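Side-chain contacts in sensor protein CpxA (Vibrio parahaemolyticus, PDB 3V67), which probably acts as the membrane-bound sensor histidine kinase of a two-component system, this chain being its periplasmic sensing domain of PAS fold: residues Ser32-Leu37 with Leu41-Gly46; Arg55-Phe60 with Val67-Lys72. One frame throughout, in Å; residues are numbered along the deposited sequence.

How the contacts relate
Contact 1 lies at the surface, about 17 Å (centre to centre) from the middle of the chain, and contact 2 is partly buried at about 8 Å. Contact 1 is local: it forms the start of helix 37-46 from a backbone bond, leucine packing and a distant charge pair. Contact 2 joins strand 57-61 to the edge strand 67-68 and the loop beyond, with an arginine covered on both faces at one end and a main-chain bond at the other. The two share no segment but meet where the helix lies against the hairpin: a leucine packs on a phenylalanine, and Glu45 approaches Thr69 so closely that the apparent hydrogen bond is doubtful in detail.

Contact 1 of 2, residues Ser32-Leu37 with Leu41-Gly46; sequences SKETDL and LFRVEG
Leu37 and Leu41 meet in a surface contact at the start of helix 37-46, where the loop after helix 14-30 turns into the short helix beside the sheet of this PAS-fold sensor domain. The link is an alpha-helical i to i+4 bond, Leu41 N to Leu37 O at 2.9 Å, nearly straight at 167°. The Leu41 side chain folds back over the same carbonyl: its CG lies anti to the carbonyl carbon and beside the backbone N (chi1 -59°), which sets Leu41 CG 3.3 Å from Leu37 O. Further out, the two side chains meet at an angle through one methyl each, Leu37 CD1 to Leu41 CD1 at 3.9 Å. Past this pair, Leu41 also packs on Phe60 of strand 57-61, tying the helix to the sheet.

Asp36 is the N-cap, its OD1 accepting a hydrogen bond from Arg39 N in the first turn. In the loop before it, Glu34 OE1 accepts from Asp36 N at 3.0 Å on the anti side of the carboxylate, a bond bent to 148°. On the flank away from the leucines, Arg43 reaches back along the loop, its chain extended beyond CB, and touches Tyr31. Its charge probably attracts Glu34 without direct pairing: Glu34 OE2 stays 4.3 Å from Arg43 NH1 and well out of the guanidinium plane.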
loop_
_atom_site.group_PDB
_atom_site.type_symbol
_atom_site.label_atom_id
_atom_site.label_comp_id
_atom_site.label_asym_id
_atom_site.label_seq_id
_atom_site.Cartn_x
_atom_site.Cartn_y
_atom_site.Cartn_z
ATOM N N SER A 32 7.979 23.774 20.915
ATOM C CA SER A 32 8.837 24.847 20.425
ATOM C C SER A 32 9.453 25.627 21.582
ATOM O O SER A 32 10.519 26.229 21.445
ATOM C CB SER A 32 8.050 25.789 19.511
ATOM O OG SER A 32 6.965 26.383 20.204
ATOM N N LYS A 33 8.775 25.608 22.723
ATOM C CA LYS A 33 9.244 26.317 23.905
ATOM C C LYS A 33 10.353 25.558 24.628
ATOM O O LYS A 33 11.212 26.164 25.270
ATOM C CB LYS A 33 8.080 26.575 24.862
ATOM C CG LYS A 33 7.161 25.374 25.054
ATOM C CD LYS A 33 6.312 25.528 26.305
ATOM C CE LYS A 33 5.582 26.862 26.321
ATOM N NZ LYS A 33 4.108 26.689 26.207
ATOM N N GLU A 34 10.335 24.233 24.520
ATOM C CA GLU A 34 11.265 23.394 25.271
ATOM C C GLU A 34 12.680 23.411 24.690
ATOM O O GLU A 34 12.868 23.269 23.482
ATOM C CB GLU A 34 10.738 21.960 25.370
ATOM C CG GLU A 34 11.564 21.067 26.276
ATOM C CD GLU A 34 11.729 21.642 27.668
ATOM O OE1 GLU A 34 12.879 21.701 28.152
ATOM O OE2 GLU A 34 10.713 22.034 28.280
ATOM N N THR A 35 13.669 23.581 25.563
ATOM C CA THR A 35 15.068 23.646 25.145
ATOM C C THR A 35 15.831 22.373 25.495
ATOM O O THR A 35 16.984 22.205 25.099
ATOM C CB THR A 35 15.800 24.840 25.791
ATOM O OG1 THR A 35 15.797 24.691 27.217
ATOM C CG2 THR A 35 15.127 26.152 25.414
ATOM N N ASP A 36 15.193 21.485 26.249
ATOM C CA ASP A 36 15.820 20.221 26.619
ATOM C C ASP A 36 15.289 19.094 25.747
ATOM O O ASP A 36 14.094 18.794 25.765
ATOM C CB ASP A 36 15.577 19.907 28.096
ATOM C CG ASP A 36 16.376 18.714 28.576
ATOM O OD1 ASP A 36 15.891 17.573 28.434
ATOM O OD2 ASP A 36 17.489 18.914 29.102
ATOM N N LEU A 37 16.182 18.477 24.979
ATOM C CA LEU A 37 15.807 17.408 24.062
ATOM C C LEU A 37 15.272 16.195 24.821
ATOM O O LEU A 37 14.250 15.618 24.442
ATOM C CB LEU A 37 17.007 17.005 23.198
ATOM C CG LEU A 37 16.774 16.525 21.759
ATOM C CD1 LEU A 37 17.395 15.152 21.547
ATOM C CD2 LEU A 37 15.295 16.516 21.379
ATOM N N LEU A 41 11.700 14.217 24.335
ATOM C CA LEU A 41 11.583 12.801 23.993
ATOM C C LEU A 41 10.780 12.061 25.049
ATOM O O LEU A 41 9.891 11.262 24.733
ATOM C CB LEU A 41 12.968 12.171 23.853
ATOM C CG LEU A 41 13.890 12.799 22.807
ATOM C CD1 LEU A 41 15.263 12.156 22.855
ATOM C CD2 LEU A 41 13.290 12.678 21.416
ATOM N N PHE A 42 11.102 12.350 26.305
ATOM C CA PHE A 42 10.394 11.786 27.444
ATOM C C PHE A 42 8.891 12.080 27.374
ATOM O O PHE A 42 8.071 11.163 27.460
ATOM C CB PHE A 42 10.997 12.352 28.733
ATOM C CG PHE A 42 10.432 11.758 29.984
ATOM C CD1 PHE A 42 10.843 10.511 30.422
ATOM C CD2 PHE A 42 9.503 12.456 30.738
ATOM C CE1 PHE A 42 10.326 9.965 31.578
ATOM C CE2 PHE A 42 8.983 11.915 31.898
ATOM C CZ PHE A 42 9.395 10.668 32.318
ATOM N N ARG A 43 8.539 13.356 27.213
ATOM C CA ARG A 43 7.139 13.766 27.095
ATOM C C ARG A 43 6.417 13.093 25.929
ATOM O O ARG A 43 5.328 12.546 26.099
ATOM C CB ARG A 43 7.034 15.285 26.936
ATOM C CG ARG A 43 6.905 16.069 28.231
ATOM C CD ARG A 43 6.744 17.552 27.934
ATOM N NE ARG A 43 6.594 18.360 29.139
ATOM C CZ ARG A 43 6.590 19.689 29.148
ATOM N NH1 ARG A 43 6.735 20.362 28.013
ATOM N NH2 ARG A 43 6.448 20.348 30.291
ATOM N N VAL A 44 7.024 13.155 24.749
ATOM C CA VAL A 44 6.440 12.584 23.539
ATOM C C VAL A 44 6.163 11.099 23.690
ATOM O O VAL A 44 5.072 10.624 23.378
ATOM C CB VAL A 44 7.351 12.813 22.304
ATOM C CG1 VAL A 44 7.013 11.829 21.194
ATOM C CG2 VAL A 44 7.225 14.244 21.809
ATOM N N GLU A 45 7.150 10.370 24.190
ATOM C CA GLU A 45 7.011 8.927 24.345
ATOM C C GLU A 45 6.161 8.565 25.563
ATOM O O GLU A 45 5.749 7.413 25.729
ATOM C CB GLU A 45 8.389 8.278 24.425
ATOM C CG GLU A 45 9.169 8.459 23.126
ATOM C CD GLU A 45 10.605 8.010 23.237
ATOM O OE1 GLU A 45 11.019 7.157 22.424
ATOM O OE2 GLU A 45 11.319 8.514 24.134
ATOM N N GLY A 46 5.886 9.560 26.401
ATOM C CA GLY A 46 5.090 9.353 27.595
ATOM C C GLY A 46 3.633 9.044 27.316
ATOM O O GLY A 46 2.952 8.465 28.158
#

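Contact 2 of 2, residues Arg55-Phe60 with Val67-Lys72; sequences RPRVFF and VLTTDK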
loop_
_atom_site.group_PDB
_atom_site.type_symbol
_atom_site.label_atom_id
_atom_site.label_comp_id
_atom_site.label_asym_id
_atom_site.label_seq_id
_atom_site.Cartn_x
_atom_site.Cartn_y
_atom_site.Cartn_z
ATOM N N ARG A 55 -1.715 2.380 19.119
ATOM C CA ARG A 55 -1.374 3.663 18.515
ATOM C C ARG A 55 -0.007 3.633 17.840
ATOM O O ARG A 55 0.896 2.929 18.300
ATOM C CB ARG A 55 -1.415 4.767 19.572
ATOM C CG ARG A 55 -2.817 5.141 20.004
ATOM C CD ARG A 55 -2.802 5.965 21.272
ATOM N NE ARG A 55 -2.594 5.154 22.464
ATOM C CZ ARG A 55 -2.628 5.630 23.703
ATOM N NH1 ARG A 55 -2.858 6.917 23.915
ATOM N NH2 ARG A 55 -2.428 4.818 24.733
ATOM N N PRO A 56 0.140 4.386 16.734
ATOM C CA PRO A 56 1.435 4.524 16.062
ATOM C C PRO A 56 2.470 5.081 17.029
ATOM O O PRO A 56 2.188 6.045 17.738
ATOM C CB PRO A 56 1.151 5.546 14.957
ATOM C CG PRO A 56 -0.313 5.447 14.711
ATOM C CD PRO A 56 -0.927 5.127 16.037
ATOM N N ARG A 57 3.644 4.464 17.062
ATOM C CA ARG A 57 4.722 4.895 17.934
ATOM C C ARG A 57 5.722 5.776 17.194
ATOM O O ARG A 57 6.218 5.408 16.137
ATOM C CB ARG A 57 5.438 3.681 18.517
ATOM C CG ARG A 57 6.711 4.037 19.242
ATOM C CD ARG A 57 7.314 2.847 19.950
ATOM N NE ARG A 57 8.576 3.218 20.578
ATOM C CZ ARG A 57 9.384 2.363 21.195
ATOM N NH1 ARG A 57 9.061 1.079 21.269
ATOM N NH2 ARG A 57 10.517 2.795 21.735
ATOM N N VAL A 58 6.022 6.939 17.758
ATOM C CA VAL A 58 6.984 7.846 17.146
ATOM C C VAL A 58 8.412 7.564 17.617
ATOM O O VAL A 58 8.678 7.519 18.816
ATOM C CB VAL A 58 6.615 9.317 17.418
ATOM C CG1 VAL A 58 7.719 10.236 16.941
ATOM C CG2 VAL A 58 5.295 9.664 16.740
ATOM N N PHE A 59 9.318 7.355 16.663
ATOM C CA PHE A 59 10.733 7.151 16.962
ATOM C C PHE A 59 11.548 8.345 16.477
ATOM O O PHE A 59 11.103 9.109 15.624
ATOM C CB PHE A 59 11.274 5.916 16.244
ATOM C CG PHE A 59 10.884 4.602 16.866
ATOM C CD1 PHE A 59 11.696 3.997 17.813
ATOM C CD2 PHE A 59 9.732 3.945 16.464
ATOM C CE1 PHE A 59 11.355 2.773 18.359
ATOM C CE2 PHE A 59 9.386 2.721 17.009
ATOM C CZ PHE A 59 10.199 2.136 17.957
ATOM N N PHE A 60 12.760 8.478 17.002
ATOM C CA PHE A 60 13.656 9.542 16.581
ATOM C C PHE A 60 15.059 9.010 16.352
ATOM O O PHE A 60 15.446 7.996 16.924
ATOM C CB PHE A 60 13.691 10.659 17.624
ATOM C CG PHE A 60 12.381 11.374 17.787
ATOM C CD1 PHE A 60 11.993 12.343 16.878
ATOM C CD2 PHE A 60 11.537 11.077 18.847
ATOM C CE1 PHE A 60 10.785 13.001 17.018
ATOM C CE2 PHE A 60 10.333 11.733 18.995
ATOM C CZ PHE A 60 9.957 12.699 18.079
ATOM N N VAL A 67 19.570 5.763 17.042
ATOM C CA VAL A 67 18.183 5.873 17.487
ATOM C C VAL A 67 18.121 6.547 18.857
ATOM O O VAL A 67 18.863 6.180 19.767
ATOM C CB VAL A 67 17.498 4.484 17.568
ATOM C CG1 VAL A 67 16.073 4.612 18.090
ATOM C CG2 VAL A 67 17.505 3.804 16.209
ATOM N N LEU A 68 17.241 7.534 18.999
ATOM C CA LEU A 68 17.106 8.263 20.255
ATOM C C LEU A 68 15.778 7.954 20.920
ATOM O O LEU A 68 14.722 8.319 20.412
ATOM C CB LEU A 68 17.200 9.765 20.014
ATOM C CG LEU A 68 18.400 10.244 19.209
ATOM C CD1 LEU A 68 18.374 11.758 19.066
ATOM C CD2 LEU A 68 19.695 9.781 19.856
ATOM N N THR A 69 15.836 7.287 22.067
ATOM C CA THR A 69 14.634 6.930 22.812
ATOM C C THR A 69 14.967 6.605 24.259
ATOM O O THR A 69 16.082 6.188 24.561
ATOM C CB THR A 69 13.904 5.732 22.153
ATOM O OG1 THR A 69 12.628 5.530 22.775
ATOM C CG2 THR A 69 14.745 4.465 22.275
ATOM N N THR A 70 14.005 6.824 25.148
ATOM C CA THR A 70 14.084 6.277 26.490
ATOM C C THR A 70 13.613 4.847 26.328
ATOM O O THR A 70 12.610 4.622 25.657
ATOM C CB THR A 70 13.119 7.002 27.451
ATOM O OG1 THR A 70 11.848 6.342 27.430
ATOM C CG2 THR A 70 12.939 8.454 27.037
ATOM N N ASP A 71 14.306 3.873 26.906
ATOM C CA ASP A 71 13.947 2.480 26.623
ATOM C C ASP A 71 12.471 2.146 26.877
ATOM O O ASP A 71 11.940 2.412 27.953
ATOM C CB ASP A 71 14.840 1.509 27.389
ATOM C CG ASP A 71 14.662 0.078 26.928
ATOM O OD1 ASP A 71 15.514 -0.406 26.156
ATOM O OD2 ASP A 71 13.663 -0.556 27.325
ATOM N N LYS A 72 11.816 1.572 25.870
ATOM C CA LYS A 72 10.389 1.267 25.962
ATOM C C LYS A 72 10.096 -0.237 26.055
ATOM O O LYS A 72 10.821 -1.065 25.496
ATOM C CB LYS A 72 9.616 1.907 24.798
ATOM C CG LYS A 72 8.239 2.452 25.181
ATOM C CD LYS A 72 7.594 3.221 24.034
ATOM C CE LYS A 72 7.463 4.704 24.362
ATOM N NZ LYS A 72 6.989 5.498 23.190
HETATM O O HOH W 1 12.255 7.206 19.784
#
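Arg57 carries its CG anti to the backbone N (chi1 170°) and runs extended to NE, while the chain of Lys72 bends at chi3 (-113°), so that the two slide past each other in opposite directions and the lysine methylenes lie on the guanidinium. Lys72 CD sits 3.4 Å above the plane, over its centre, and Lys72 CB comes to 3.3 Å from Arg57 NH2. The opposite face takes Phe59, whose CZ stands 3.2 Å off the plane toward the rim, leaving the flat group sandwiched between ring and aliphatic chain. At its edge, in plane, Thr69 OG1 is 3.6 Å from Arg57 NH2; the closer polar partners are Gln77 for Arg57 and Glu45 for Thr69. Arg57 NE and Lys72 NZ, 3.8 Å apart, should repel, but Lys72 NZ makes a weak hydrogen bond to Glu45 O, and Lys72 is poorly ordered.

Arg57 and Phe59 lie on strand 57-61, paired as a beta hairpin with strand 67-68 at the edge of the chain's PAS-fold sheet; Thr69 and Lys72 follow in the loop. In the hairpin Leu68 N donates to Phe60 O at 2.8 Å, straight at the hydrogen but from above the carbonyl plane. Val67 CA, 3.5 Å from Phe60 O, adds a CA-H...O contact. The return bond between Phe60 and Leu68 passes through a water, which donates to Leu68 O at 2.8 Å and weakly accepts from Phe60 N.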